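Local coordinates for disulfide bond forming protein (DsbF) (Mycobacterium tuberculosis, PDB 3IOS) that probably oxidises reduced, unfolded secreted proteins to form disulfide bonds, acting as an extracellular thiol oxidase with a thioredoxin fold, at residues Thr15-Ala18 and Gln19-Phe22; Glu35-Gly39 and Lys40-Leu44; Asp138-Thr141 and Arg142-Ala146. All blocks are in the same frame, centred on the assembly; numbering follows the deposited sequence.

The three contacts follow one another along a thioredoxin-fold chain. Contacts 1 and 2 are neighbours in the N-terminal part of the chain, their centres about 10 Å apart; Leu38 of contact 2 packs against the Val16 and Pro17 side chains, with Leu38 CD1 3.7 Å from Pro17 CD. Contact 2 runs into the central strand 42-47 and reaches contact 3 there: Val43 CG2 lies 3.8 Å from Val144 CG2 of helix 137-147, the centres being about 16 Å apart. Contacts 1 and 3 do not touch. Leu140, Thr141 and Val144 of contact 3 pack against Val64 of helix 52-67; the Cys51-Cys54 pair, seen as a disulfide in this protein, lies at the N-terminal end of that helix, with Cys51 just before it.

Contact 1: Thr15-Ala18 and Gln19-Phe22; sequences TVPA and QLQF
A single 3-10 turn over Ala18-Leu20, followed at once by an inverse gamma turn centred on Gln21, brings the N-terminal end of the chain into strand 23-25. Two i-to-i+3 backbone hydrogen bonds hold the 3-10 turn: Leu20 N to Pro17 O at 2.9 Å, and Gln21 N to Ala18 O at 3.1 Å. The bend at Gln21 is closed more loosely, by a weak bond from Phe22 N to Leu20 O.

On one side of the turn, Pro17 and Leu20 make the apolar contact. Their side chains meet at an oblique angle, with the ring corner CG of Pro17 lying 3.5 Å from Leu20 CG and equally near the CD1 branch. Pro17 also borders Gln19, where a bend at chi2 (93°) folds the amide back toward the proline ring, bringing Gln19 NE2 to 3.2 Å from Pro17 CB.

Gln21 takes a different course. Extended beyond CG (chi2 -176°), its side chain runs back past Ala18 to Val16, just ahead of the turn, and the two arms of the amide meet different neighbours. Gln21 OE1 comes within 3.4 Å of Ala18 CA, whereas Gln21 NE2 lies against the CG2 methyl of Val16 at 3.8 Å. These are van der Waals contacts, and the backbone bonds supply the polar cohesion of the turn.

Beyond the gamma turn, Phe22 pairs through its backbone with Gly34 and rests its side chain on Val107 and Asn110 of helix 106-110. The carbonyl of Gln19 joins the same helix: Gln19 O accepts a hydrogen bond from Asn110 ND2 and lies in the ring plane of Phe22, at the ring's edge.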
loop_
_atom_site.group_PDB
_atom_site.type_symbol
_atom_site.label_atom_id
_atom_site.label_comp_id
_atom_site.label_asym_id
_atom_site.label_seq_id
_atom_site.Cartn_x
_atom_site.Cartn_y
_atom_site.Cartn_z
ATOM N N THR A 15 -20.333 10.257 4.433
ATOM C CA THR A 15 -19.959 9.019 5.175
ATOM C C THR A 15 -18.723 8.381 4.549
ATOM O O THR A 15 -18.403 8.635 3.387
ATOM C CB THR A 15 -21.120 7.991 5.185
ATOM O OG1 THR A 15 -21.924 7.481 6.256
ATOM C CG2 THR A 15 -21.563 7.341 3.884
ATOM N N VAL A 16 -18.026 7.553 5.322
ATOM C CA VAL A 16 -16.830 6.897 4.816
ATOM C C VAL A 16 -17.128 5.801 3.819
ATOM O O VAL A 16 -18.108 5.068 3.949
ATOM C CB VAL A 16 -15.989 6.246 5.928
ATOM C CG1 VAL A 16 -15.181 7.288 6.642
ATOM C CG2 VAL A 16 -16.887 5.493 6.889
ATOM N N PRO A 17 -16.272 5.676 2.802
ATOM C CA PRO A 17 -16.481 4.633 1.803
ATOM C C PRO A 17 -16.229 3.290 2.477
ATOM O O PRO A 17 -15.311 3.151 3.294
ATOM C CB PRO A 17 -15.442 4.969 0.739
ATOM C CG PRO A 17 -14.331 5.566 1.542
ATOM C CD PRO A 17 -15.076 6.475 2.485
ATOM N N ALA A 18 -17.055 2.306 2.149
ATOM C CA ALA A 18 -16.926 0.980 2.731
ATOM C C ALA A 18 -15.519 0.427 2.555
ATOM O O ALA A 18 -15.034 -0.335 3.386
ATOM C CB ALA A 18 -17.947 0.036 2.100
ATOM N N GLN A 19 -14.861 0.823 1.470
ATOM C CA GLN A 19 -13.512 0.356 1.185
ATOM C C GLN A 19 -12.495 0.757 2.256
ATOM O O GLN A 19 -11.477 0.096 2.428
ATOM C CB GLN A 19 -13.039 0.887 -0.174
ATOM C CG GLN A 19 -13.830 0.394 -1.384
ATOM C CD GLN A 19 -14.964 1.317 -1.787
ATOM O OE1 GLN A 19 -15.505 1.205 -2.891
ATOM N NE2 GLN A 19 -15.338 2.228 -0.899
ATOM N N LEU A 20 -12.764 1.841 2.974
ATOM C CA LEU A 20 -11.833 2.291 4.005
ATOM C C LEU A 20 -12.196 1.790 5.394
ATOM O O LEU A 20 -11.508 2.082 6.367
ATOM C CB LEU A 20 -11.763 3.820 4.018
ATOM C CG LEU A 20 -11.195 4.464 2.750
ATOM C CD1 LEU A 20 -11.099 5.969 2.944
ATOM C CD2 LEU A 20 -9.819 3.882 2.454
ATOM N N GLN A 21 -13.276 1.027 5.489
ATOM C CA GLN A 21 -13.697 0.519 6.782
ATOM C C GLN A 21 -12.992 -0.774 7.146
ATOM O O GLN A 21 -13.549 -1.864 7.020
ATOM C CB GLN A 21 -15.213 0.339 6.802
ATOM C CG GLN A 21 -15.957 1.662 6.662
ATOM C CD GLN A 21 -17.461 1.514 6.779
ATOM O OE1 GLN A 21 -18.120 0.995 5.878
ATOM N NE2 GLN A 21 -18.011 1.971 7.898
ATOM N N PHE A 22 -11.751 -0.631 7.595
ATOM C CA PHE A 22 -10.933 -1.766 7.997
ATOM C C PHE A 22 -9.869 -1.289 8.974
ATOM O O PHE A 22 -9.541 -0.104 9.020
ATOM C CB PHE A 22 -10.281 -2.413 6.764
ATOM C CG PHE A 22 -9.184 -1.585 6.138
ATOM C CD1 PHE A 22 -7.886 -1.626 6.639
ATOM C CD2 PHE A 22 -9.450 -0.770 5.039
ATOM C CE1 PHE A 22 -6.869 -0.864 6.061
ATOM C CE2 PHE A 22 -8.437 -0.003 4.454
ATOM C CZ PHE A 22 -7.145 -0.055 4.966
#

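Contact 2: Glu35-Gly39 and Lys40-Leu44; sequences ESLLG and KPAVL
Lys40 ends a type II beta turn that begins at Leu37, and its backbone N closes the turn with a weak 3.4 Å hydrogen bond to Leu37 O. Gly39 takes the third position with phi at 91°, where a beta carbon would press on the carbonyl oxygen of Leu38. The lysine side chain then doubles back over the turn. With CG placed between the backbone N and the carbonyl carbon (chi1 62°) and a further bend at chi3, it passes Leu37 O, which lies 3.2 Å from Lys40 CG, and ends in a hydrogen bond from Lys40 NZ to Ser36 O (2.9 Å) that runs nearly along the C=O axis.

Farther on, Ala42 turns its methyl toward the turn, Ala42 CB lying 4.0 Å from Leu37 CD2. The other branch, Leu37 CD1, meets Leu44 CD1 at the same separation, so the forked end of Leu37 spans both residues.

Strand 42-47, which these residues open, is central in the mixed sheet, between parallel strand 72-77 and antiparallel strand 118-122. Pro41 and Val43 pack on Leu147 of helix 137-147.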
loop_
_atom_site.group_PDB
_atom_site.type_symbol
_atom_site.label_atom_id
_atom_site.label_comp_id
_atom_site.label_asym_id
_atom_site.label_seq_id
_atom_site.Cartn_x
_atom_site.Cartn_y
_atom_site.Cartn_z
ATOM N N GLU A 35 -9.960 4.383 7.907
ATOM C CA GLU A 35 -10.688 5.646 7.876
ATOM C C GLU A 35 -9.768 6.864 8.000
ATOM O O GLU A 35 -10.161 7.987 7.671
ATOM C CB GLU A 35 -11.750 5.670 8.980
ATOM C CG GLU A 35 -12.848 4.609 8.843
ATOM C CD GLU A 35 -12.513 3.287 9.522
ATOM O OE1 GLU A 35 -13.437 2.458 9.691
ATOM O OE2 GLU A 35 -11.339 3.066 9.889
ATOM N N SER A 36 -8.543 6.643 8.468
ATOM C CA SER A 36 -7.584 7.731 8.618
ATOM C C SER A 36 -7.141 8.244 7.248
ATOM O O SER A 36 -6.467 9.271 7.151
ATOM C CB SER A 36 -6.360 7.264 9.416
ATOM O OG SER A 36 -5.579 6.353 8.664
ATOM N N LEU A 37 -7.520 7.528 6.192
ATOM C CA LEU A 37 -7.159 7.932 4.836
ATOM C C LEU A 37 -8.227 8.807 4.188
ATOM O O LEU A 37 -7.991 9.395 3.135
ATOM C CB LEU A 37 -6.923 6.701 3.951
ATOM C CG LEU A 37 -5.858 5.704 4.400
ATOM C CD1 LEU A 37 -5.783 4.580 3.386
ATOM C CD2 LEU A 37 -4.503 6.385 4.544
ATOM N N LEU A 38 -9.399 8.896 4.807
ATOM C CA LEU A 38 -10.482 9.706 4.249
ATOM C C LEU A 38 -10.154 11.198 4.235
ATOM O O LEU A 38 -9.708 11.757 5.238
ATOM C CB LEU A 38 -11.779 9.495 5.033
ATOM C CG LEU A 38 -12.988 10.242 4.460
ATOM C CD1 LEU A 38 -13.313 9.683 3.081
ATOM C CD2 LEU A 38 -14.177 10.110 5.386
ATOM N N GLY A 39 -10.379 11.835 3.087
ATOM C CA GLY A 39 -10.129 13.261 2.963
ATOM C C GLY A 39 -8.742 13.625 2.483
ATOM O O GLY A 39 -8.399 14.802 2.386
ATOM N N LYS A 40 -7.933 12.620 2.181
ATOM C CA LYS A 40 -6.581 12.868 1.716
ATOM C C LYS A 40 -6.211 11.860 0.637
ATOM O O LYS A 40 -6.794 10.782 0.554
ATOM C CB LYS A 40 -5.608 12.765 2.891
ATOM C CG LYS A 40 -5.576 11.391 3.538
ATOM C CD LYS A 40 -5.043 11.448 4.964
ATOM C CE LYS A 40 -6.002 12.199 5.876
ATOM N NZ LYS A 40 -5.620 12.085 7.310
ATOM N N PRO A 41 -5.251 12.212 -0.225
ATOM C CA PRO A 41 -4.857 11.274 -1.277
ATOM C C PRO A 41 -4.033 10.153 -0.659
ATOM O O PRO A 41 -3.197 10.397 0.209
ATOM C CB PRO A 41 -4.044 12.150 -2.225
ATOM C CG PRO A 41 -3.401 13.132 -1.283
ATOM C CD PRO A 41 -4.536 13.493 -0.361
ATOM N N ALA A 42 -4.284 8.920 -1.080
ATOM C CA ALA A 42 -3.529 7.803 -0.534
ATOM C C ALA A 42 -3.320 6.718 -1.569
ATOM O O ALA A 42 -4.067 6.603 -2.539
ATOM C CB ALA A 42 -4.252 7.229 0.692
ATOM N N VAL A 43 -2.270 5.936 -1.367
ATOM C CA VAL A 43 -1.981 4.831 -2.264
ATOM C C VAL A 43 -1.662 3.615 -1.417
ATOM O O VAL A 43 -0.788 3.673 -0.557
ATOM C CB VAL A 43 -0.762 5.114 -3.157
ATOM C CG1 VAL A 43 -0.449 3.886 -4.008
ATOM C CG2 VAL A 43 -1.035 6.315 -4.043
ATOM N N LEU A 44 -2.389 2.528 -1.643
ATOM C CA LEU A 44 -2.118 1.293 -0.923
ATOM C C LEU A 44 -1.425 0.369 -1.910
ATOM O O LEU A 44 -1.920 0.120 -3.011
ATOM C CB LEU A 44 -3.413 0.658 -0.400
ATOM C CG LEU A 44 -4.062 1.466 0.730
ATOM C CD1 LEU A 44 -5.267 2.219 0.180
ATOM C CD2 LEU A 44 -4.484 0.546 1.865
#

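Contact 3: Asp138-Thr141 and Arg142-Ala146; sequences DELT and RRVTA
Glu139 and Arg143, one helical turn apart on helix 137-147, extend side by side in the same direction and join in a salt bridge. Both contacts fall on one oxygen: Glu139 OE2 receives Arg143 NE at 2.8 Å on its anti side and Arg143 NH1 at 3.1 Å. That oxygen lies within 4° of the guanidinium plane, although the carboxylate itself is turned 37° against it. The NE bond is the straighter of the two.

Arg142 is oriented quite differently. Its extended chain passes back beside Asp138 O and lays one guanidinium face over the aliphatic Asp138 CB, which stands 3.7 Å above the plane and toward its rim. The Asp138 carboxylate is near without touching, OD2 being 4.6 Å from Arg142 NH1.

Toward the core, Leu140 CD1 meets Val144 CG2 obliquely at 4.1 Å, and both residues pack on Val64 of helix 52-67. On the exposed side, Thr145 turns OG1 back between its backbone N and carbonyl carbon (chi1 63°) and donates to Arg142 O at 2.6 Å; Ala146 N reaches that carbonyl from the same face.

Leucine and valine face the core, while the Glu139-Arg143 and Asp138-Arg142 pairs occupy separate sides of the helix, Arg143 also lying on Phe121 and Met135. Two N-H groups converging on a single oxygen would concentrate negative charge there and probably favour ionised Glu139.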
loop_
_atom_site.group_PDB
_atom_site.type_symbol
_atom_site.label_atom_id
_atom_site.label_comp_id
_atom_site.label_asym_id
_atom_site.label_seq_id
_atom_site.Cartn_x
_atom_site.Cartn_y
_atom_site.Cartn_z
ATOM N N ASP A 138 6.805 6.041 -13.891
ATOM C CA ASP A 138 6.058 7.101 -14.551
ATOM C C ASP A 138 4.557 6.963 -14.344
ATOM O O ASP A 138 3.874 7.946 -14.062
ATOM C CB ASP A 138 6.368 7.139 -16.056
ATOM C CG ASP A 138 7.773 7.636 -16.348
ATOM O OD1 ASP A 138 8.246 8.529 -15.618
ATOM O OD2 ASP A 138 8.397 7.149 -17.315
ATOM N N GLU A 139 4.026 5.749 -14.479
ATOM C CA GLU A 139 2.601 5.589 -14.282
ATOM C C GLU A 139 2.193 5.876 -12.841
ATOM O O GLU A 139 1.180 6.527 -12.602
ATOM C CB GLU A 139 2.120 4.182 -14.667
ATOM C CG GLU A 139 0.600 4.100 -14.596
ATOM C CD GLU A 139 0.020 2.753 -14.993
ATOM O OE1 GLU A 139 0.762 1.904 -15.519
ATOM O OE2 GLU A 139 -1.192 2.563 -14.778
ATOM N N LEU A 140 2.976 5.388 -11.884
ATOM C CA LEU A 140 2.657 5.608 -10.476
ATOM C C LEU A 140 2.682 7.108 -10.195
ATOM O O LEU A 140 1.786 7.645 -9.543
ATOM C CB LEU A 140 3.667 4.873 -9.585
ATOM C CG LEU A 140 3.432 4.928 -8.069
ATOM C CD1 LEU A 140 2.023 4.454 -7.726
ATOM C CD2 LEU A 140 4.478 4.057 -7.378
ATOM N N THR A 141 3.696 7.787 -10.722
ATOM C CA THR A 141 3.822 9.231 -10.534
ATOM C C THR A 141 2.598 9.943 -11.100
ATOM O O THR A 141 2.003 10.801 -10.448
ATOM C CB THR A 141 5.086 9.762 -11.238
ATOM O OG1 THR A 141 6.245 9.155 -10.660
ATOM C CG2 THR A 141 5.186 11.286 -11.105
ATOM N N ARG A 142 2.214 9.583 -12.323
ATOM C CA ARG A 142 1.049 10.202 -12.948
ATOM C C ARG A 142 -0.258 9.902 -12.211
ATOM O O ARG A 142 -1.117 10.773 -12.087
ATOM C CB ARG A 142 0.960 9.764 -14.411
ATOM C CG ARG A 142 2.064 10.361 -15.273
ATOM C CD ARG A 142 2.216 9.616 -16.587
ATOM N NE ARG A 142 3.366 10.105 -17.340
ATOM C CZ ARG A 142 4.027 9.389 -18.239
ATOM N NH1 ARG A 142 5.064 9.920 -18.879
ATOM N NH2 ARG A 142 3.662 8.137 -18.492
ATOM N N ARG A 143 -0.420 8.676 -11.716
ATOM C CA ARG A 143 -1.640 8.342 -10.989
ATOM C C ARG A 143 -1.690 9.091 -9.656
ATOM O O ARG A 143 -2.736 9.600 -9.253
ATOM C CB ARG A 143 -1.730 6.834 -10.757
ATOM C CG ARG A 143 -2.168 6.064 -11.992
ATOM C CD ARG A 143 -2.373 4.601 -11.664
ATOM N NE ARG A 143 -2.747 3.815 -12.834
ATOM C CZ ARG A 143 -3.996 3.636 -13.259
ATOM N NH1 ARG A 143 -4.222 2.899 -14.337
ATOM N NH2 ARG A 143 -5.017 4.177 -12.606
ATOM N N VAL A 144 -0.545 9.175 -8.991
ATOM C CA VAL A 144 -0.473 9.884 -7.724
ATOM C C VAL A 144 -0.794 11.361 -7.933
ATOM O O VAL A 144 -1.519 11.961 -7.138
ATOM C CB VAL A 144 0.922 9.720 -7.087
ATOM C CG1 VAL A 144 1.105 10.701 -5.941
ATOM C CG2 VAL A 144 1.078 8.289 -6.576
ATOM N N THR A 145 -0.266 11.949 -9.004
ATOM C CA THR A 145 -0.534 13.356 -9.281
ATOM C C THR A 145 -2.021 13.578 -9.537
ATOM O O THR A 145 -2.590 14.594 -9.129
ATOM C CB THR A 145 0.251 13.851 -10.513
ATOM O OG1 THR A 145 -0.181 13.139 -11.678
ATOM C CG2 THR A 145 1.721 13.616 -10.332
ATOM N N ALA A 146 -2.652 12.618 -10.209
ATOM C CA ALA A 146 -4.072 12.716 -10.524
ATOM C C ALA A 146 -4.947 12.756 -9.274
ATOM O O ALA A 146 -6.030 13.333 -9.295
ATOM C CB ALA A 146 -4.489 11.553 -11.416
#